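Local coordinates for protein Pab-dependent poly(a)-specific ribonuclease subunit PAN2 (Neurospora crassa, PDB 4CZW) that serves as the catalytic subunit of the PAN deadenylation complex, probably shortening the poly(A) tails of mRNA with its exonuclease domain and using its pseudo-protease domain as a scaffold, at residues 43-55 and 120-134. Numbering follows the deposited sequence.
Sequences NNITNSYANSLLQ and VLEDIAKDKNPSTLV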
loop_
_atom_site.group_PDB
_atom_site.type_symbol
_atom_site.label_atom_id
_atom_site.label_comp_id
_atom_site.label_asym_id
_atom_site.label_seq_id
_atom_site.Cartn_x
_atom_site.Cartn_y
_atom_site.Cartn_z
ATOM N N ASN A 43 -1.813 -12.417 -5.074
ATOM C CA ASN A 43 -1.537 -13.189 -3.865
ATOM C C ASN A 43 -0.428 -14.232 -3.994
ATOM O O ASN A 43 -0.381 -15.187 -3.217
ATOM C CB ASN A 43 -2.817 -13.891 -3.401
ATOM C CG ASN A 43 -3.436 -14.755 -4.486
ATOM O OD1 ASN A 43 -2.874 -14.914 -5.569
ATOM N ND2 ASN A 43 -4.601 -15.322 -4.195
ATOM N N ASN A 44 0.460 -14.056 -4.966
ATOM C CA ASN A 44 1.548 -15.004 -5.167
ATOM C C ASN A 44 2.856 -14.488 -4.591
ATOM O O ASN A 44 3.936 -14.779 -5.103
ATOM C CB ASN A 44 1.718 -15.305 -6.650
ATOM C CG ASN A 44 1.970 -14.057 -7.473
ATOM O OD1 ASN A 44 1.433 -12.989 -7.185
ATOM N ND2 ASN A 44 2.796 -14.188 -8.504
ATOM N N ILE A 45 2.745 -13.713 -3.520
ATOM C CA ILE A 45 3.897 -13.078 -2.901
ATOM C C ILE A 45 3.993 -13.504 -1.441
ATOM O O ILE A 45 2.985 -13.823 -0.813
ATOM C CB ILE A 45 3.802 -11.538 -3.006
ATOM C CG1 ILE A 45 3.366 -11.133 -4.416
ATOM C CG2 ILE A 45 5.126 -10.878 -2.643
ATOM C CD1 ILE A 45 3.031 -9.668 -4.565
ATOM N N THR A 46 5.212 -13.537 -0.911
ATOM C CA THR A 46 5.418 -13.815 0.502
ATOM C C THR A 46 4.733 -12.731 1.330
ATOM O O THR A 46 4.802 -11.551 0.984
ATOM C CB THR A 46 6.916 -13.882 0.852
ATOM O OG1 THR A 46 7.559 -14.846 0.008
ATOM C CG2 THR A 46 7.115 -14.278 2.306
ATOM N N ASN A 47 4.063 -13.144 2.404
ATOM C CA ASN A 47 3.317 -12.236 3.275
ATOM C C ASN A 47 2.201 -11.501 2.536
ATOM O O ASN A 47 1.921 -10.337 2.820
ATOM C CB ASN A 47 4.259 -11.222 3.932
ATOM C CG ASN A 47 5.385 -11.884 4.704
ATOM O OD1 ASN A 47 5.174 -12.871 5.407
ATOM N ND2 ASN A 47 6.590 -11.343 4.571
ATOM N N SER A 48 1.558 -12.188 1.595
ATOM C CA SER A 48 0.470 -11.596 0.823
ATOM C C SER A 48 -0.827 -11.553 1.626
ATOM O O SER A 48 -1.865 -11.121 1.122
ATOM C CB SER A 48 0.251 -12.365 -0.481
ATOM O OG SER A 48 -0.056 -13.725 -0.227
ATOM N N TYR A 49 -0.763 -12.000 2.877
ATOM C CA TYR A 49 -1.898 -11.907 3.786
ATOM C C TYR A 49 -2.231 -10.444 4.054
ATOM O O TYR A 49 -3.339 -10.109 4.468
ATOM C CB TYR A 49 -1.602 -12.632 5.103
ATOM C CG TYR A 49 -0.575 -11.935 5.976
ATOM C CD1 TYR A 49 0.779 -12.216 5.850
ATOM C CD2 TYR A 49 -0.964 -11.002 6.931
ATOM C CE1 TYR A 49 1.719 -11.582 6.645
ATOM C CE2 TYR A 49 -0.033 -10.361 7.726
ATOM C CZ TYR A 49 1.305 -10.656 7.582
ATOM O OH TYR A 49 2.231 -10.020 8.376
ATOM N N ALA A 50 -1.248 -9.582 3.812
ATOM C CA ALA A 50 -1.362 -8.154 4.075
ATOM C C ALA A 50 -2.343 -7.452 3.142
ATOM O O ALA A 50 -2.773 -6.334 3.422
ATOM C CB ALA A 50 0.006 -7.502 3.968
ATOM N N ASN A 51 -2.686 -8.112 2.039
ATOM C CA ASN A 51 -3.533 -7.523 1.004
ATOM C C ASN A 51 -4.838 -6.939 1.535
ATOM O O ASN A 51 -5.188 -5.803 1.217
ATOM C CB ASN A 51 -3.848 -8.560 -0.076
ATOM C CG ASN A 51 -2.648 -8.878 -0.947
ATOM O OD1 ASN A 51 -1.702 -8.095 -1.029
ATOM N ND2 ASN A 51 -2.688 -10.026 -1.612
ATOM N N SER A 52 -5.548 -7.716 2.346
ATOM C CA SER A 52 -6.822 -7.279 2.906
ATOM C C SER A 52 -6.649 -6.039 3.775
ATOM O O SER A 52 -7.469 -5.122 3.735
ATOM C CB SER A 52 -7.463 -8.400 3.723
ATOM O OG SER A 52 -7.605 -9.575 2.946
ATOM N N LEU A 53 -5.575 -6.018 4.558
ATOM C CA LEU A 53 -5.285 -4.889 5.433
ATOM C C LEU A 53 -4.919 -3.649 4.625
ATOM O O LEU A 53 -5.353 -2.542 4.942
ATOM C CB LEU A 53 -4.155 -5.237 6.402
ATOM C CG LEU A 53 -3.688 -4.101 7.314
ATOM C CD1 LEU A 53 -4.833 -3.594 8.174
ATOM C CD2 LEU A 53 -2.525 -4.548 8.181
ATOM N N LEU A 54 -4.121 -3.845 3.580
ATOM C CA LEU A 54 -3.700 -2.747 2.717
ATOM C C LEU A 54 -4.893 -2.093 2.028
ATOM O O LEU A 54 -4.933 -0.874 1.862
ATOM C CB LEU A 54 -2.695 -3.243 1.674
ATOM C CG LEU A 54 -1.336 -3.711 2.202
ATOM C CD1 LEU A 54 -0.483 -4.270 1.075
ATOM C CD2 LEU A 54 -0.615 -2.575 2.910
ATOM N N GLN A 55 -5.865 -2.911 1.632
ATOM C CA GLN A 55 -7.075 -2.412 0.988
ATOM C C GLN A 55 -7.889 -1.554 1.947
ATOM O O GLN A 55 -8.290 -0.440 1.613
ATOM C CB GLN A 55 -7.934 -3.571 0.474
ATOM C CG GLN A 55 -7.311 -4.372 -0.661
ATOM C CD GLN A 55 -7.408 -3.673 -2.005
ATOM O OE1 GLN A 55 -7.826 -2.519 -2.092
ATOM N NE2 GLN A 55 -7.023 -4.377 -3.063
ATOM N N VAL A 120 5.037 -10.971 12.115
ATOM C CA VAL A 120 4.432 -10.404 10.916
ATOM C C VAL A 120 5.001 -11.041 9.651
ATOM O O VAL A 120 4.604 -10.697 8.538
ATOM C CB VAL A 120 4.636 -8.878 10.851
ATOM C CG1 VAL A 120 3.983 -8.207 12.048
ATOM C CG2 VAL A 120 6.117 -8.543 10.790
ATOM N N LEU A 121 5.935 -11.970 9.831
ATOM C CA LEU A 121 6.533 -12.687 8.709
ATOM C C LEU A 121 6.115 -14.155 8.741
ATOM O O LEU A 121 6.503 -14.897 9.644
ATOM C CB LEU A 121 8.057 -12.558 8.741
ATOM C CG LEU A 121 8.604 -11.128 8.767
ATOM C CD1 LEU A 121 10.120 -11.129 8.882
ATOM C CD2 LEU A 121 8.158 -10.353 7.534
ATOM N N GLU A 122 5.336 -14.568 7.745
ATOM C CA GLU A 122 4.700 -15.884 7.742
ATOM C C GLU A 122 5.688 -17.052 7.744
ATOM O O GLU A 122 5.308 -18.190 8.022
ATOM C CB GLU A 122 3.764 -16.010 6.535
ATOM C CG GLU A 122 4.468 -15.986 5.186
ATOM C CD GLU A 122 3.495 -16.003 4.021
ATOM O OE1 GLU A 122 2.270 -16.009 4.267
ATOM O OE2 GLU A 122 3.954 -16.008 2.860
ATOM N N ASP A 123 6.951 -16.775 7.436
ATOM C CA ASP A 123 7.975 -17.813 7.422
ATOM C C ASP A 123 8.689 -17.920 8.766
ATOM O O ASP A 123 9.245 -18.965 9.101
ATOM C CB ASP A 123 8.993 -17.547 6.311
ATOM C CG ASP A 123 8.394 -17.682 4.925
ATOM O OD1 ASP A 123 7.416 -18.442 4.771
ATOM O OD2 ASP A 123 8.905 -17.030 3.990
ATOM N N ILE A 124 8.665 -16.834 9.532
ATOM C CA ILE A 124 9.392 -16.768 10.797
ATOM C C ILE A 124 8.443 -16.832 11.996
ATOM O O ILE A 124 8.746 -17.475 13.004
ATOM C CB ILE A 124 10.253 -15.478 10.881
ATOM C CG1 ILE A 124 11.517 -15.608 10.023
ATOM C CG2 ILE A 124 10.649 -15.172 12.316
ATOM C CD1 ILE A 124 11.310 -15.328 8.549
ATOM N N ALA A 125 7.290 -16.180 11.865
ATOM C CA ALA A 125 6.334 -16.021 12.963
ATOM C C ALA A 125 5.949 -17.331 13.646
ATOM O O ALA A 125 5.941 -18.394 13.025
ATOM C CB ALA A 125 5.080 -15.320 12.459
ATOM N N LYS A 126 5.629 -17.235 14.933
ATOM C CA LYS A 126 5.221 -18.386 15.729
ATOM C C LYS A 126 3.847 -18.883 15.294
ATOM O O LYS A 126 3.688 -20.039 14.903
ATOM C CB LYS A 126 5.213 -18.026 17.216
ATOM C CG LYS A 126 4.924 -19.189 18.150
ATOM C CD LYS A 126 4.960 -18.736 19.602
ATOM C CE LYS A 126 4.687 -19.887 20.557
ATOM N NZ LYS A 126 4.697 -19.438 21.976
ATOM N N ASP A 127 2.854 -18.001 15.369
ATOM C CA ASP A 127 1.512 -18.311 14.893
ATOM C C ASP A 127 1.393 -17.917 13.426
ATOM O O ASP A 127 1.403 -16.732 13.090
ATOM C CB ASP A 127 0.458 -17.586 15.736
ATOM C CG ASP A 127 -0.941 -18.140 15.531
ATOM O OD1 ASP A 127 -1.166 -18.868 14.541
ATOM O OD2 ASP A 127 -1.822 -17.841 16.363
ATOM N N LYS A 128 1.278 -18.913 12.555
ATOM C CA LYS A 128 1.265 -18.668 11.117
ATOM C C LYS A 128 -0.150 -18.552 10.559
ATOM O O LYS A 128 -0.348 -18.557 9.344
ATOM C CB LYS A 128 2.032 -19.771 10.387
ATOM C CG LYS A 128 3.474 -19.912 10.846
ATOM C CD LYS A 128 4.249 -20.882 9.973
ATOM C CE LYS A 128 5.670 -21.058 10.483
ATOM N NZ LYS A 128 6.377 -19.753 10.610
ATOM N N ASN A 129 -1.133 -18.448 11.448
ATOM C CA ASN A 129 -2.502 -18.178 11.029
ATOM C C ASN A 129 -2.622 -16.756 10.495
ATOM O O ASN A 129 -2.200 -15.808 11.157
ATOM C CB ASN A 129 -3.481 -18.392 12.186
ATOM C CG ASN A 129 -3.671 -19.857 12.526
ATOM O OD1 ASN A 129 -4.537 -20.528 11.966
ATOM N ND2 ASN A 129 -2.862 -20.360 13.452
ATOM N N PRO A 130 -3.187 -16.608 9.286
ATOM C CA PRO A 130 -3.363 -15.311 8.619
ATOM C C PRO A 130 -4.050 -14.272 9.503
ATOM O O PRO A 130 -3.660 -13.104 9.494
ATOM C CB PRO A 130 -4.238 -15.658 7.413
ATOM C CG PRO A 130 -3.903 -17.073 7.114
ATOM C CD PRO A 130 -3.656 -17.724 8.446
ATOM N N SER A 131 -5.056 -14.703 10.256
ATOM C CA SER A 131 -5.780 -13.812 11.156
ATOM C C SER A 131 -4.862 -13.260 12.242
ATOM O O SER A 131 -4.942 -12.085 12.595
ATOM C CB SER A 131 -6.966 -14.541 11.788
ATOM O OG SER A 131 -6.531 -15.667 12.529
ATOM N N THR A 132 -3.988 -14.112 12.767
ATOM C CA THR A 132 -3.024 -13.693 13.777
ATOM C C THR A 132 -1.954 -12.802 13.154
ATOM O O THR A 132 -1.529 -11.810 13.750
ATOM C CB THR A 132 -2.353 -14.901 14.457
ATOM O OG1 THR A 132 -3.357 -15.754 15.019
ATOM C CG2 THR A 132 -1.412 -14.440 15.559
ATOM N N LEU A 133 -1.526 -13.163 11.948
ATOM C CA LEU A 133 -0.505 -12.410 11.230
ATOM C C LEU A 133 -0.958 -10.986 10.919
ATOM O O LEU A 133 -0.181 -10.040 11.051
ATOM C CB LEU A 133 -0.126 -13.129 9.933
ATOM C CG LEU A 133 0.706 -14.406 10.061
ATOM C CD1 LEU A 133 0.825 -15.107 8.717
ATOM C CD2 LEU A 133 2.082 -14.085 10.623
ATOM N N VAL A 134 -2.214 -10.838 10.511
ATOM C CA VAL A 134 -2.742 -9.529 10.138
ATOM C C VAL A 134 -3.055 -8.693 11.382
ATOM O O VAL A 134 -3.079 -7.464 11.322
ATOM C CB VAL A 134 -4.004 -9.658 9.251
ATOM C CG1 VAL A 134 -5.197 -10.137 10.061
ATOM C CG2 VAL A 134 -4.317 -8.335 8.566
#
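Asn47 and Glu122 clasp each other in a reciprocal pair of hydrogen bonds, joining the type II beta turn Ile45-Ser48 to the loop ahead of helix 130-149 in the ubiquitin-protease-like domain, which is predicted to be catalytically inactive. In one direction Asn47 N gives its hydrogen to Glu122 OE2 at 2.9 Å, and the 173° angle at the hydrogen shows a straight bond, although the donor stands above the carboxylate plane instead of within it. In the other, Glu122 N reaches Asn47 OD1 at 2.9 Å, tilted slightly from the carbonyl plane. Glu122 CG lies between its own backbone N and carbonyl carbon (chi1 66°), and the chain runs on extended from there to set OE2 at Asn47 N, while the backbone N of the same residue serves Asn47 OD1. A third hydrogen bond goes from Tyr49 OH to Val120 O, which lies off the rim of the ring and close to its plane.

Apolar contacts centre on the same phenol. Leu133 CB stands over one face, 3.7 Å from the Tyr49 ring centroid and 17° off the normal, a CH-pi contact. Beside it, Val134 CB approaches Tyr49 CD2, while Val134 CG2 rests on Leu53 CB at 3.8 Å, bringing helices 51-58 and 130-149 together. Leu137 touches both Tyr49 and Leu53, and Leu342 of strand 339-347 packs on Val134. Replacing Tyr49 by an alanine would probably leave Val120 O without its hydroxyl partner and open a gap beneath Leu133 CB.

At the more exposed margin, Thr46 lies beside two acids. Its methyl CG2, anti to the backbone N, lies 3.6 Å from Glu122 OE2 and 3.7 Å from Asp123 OD2.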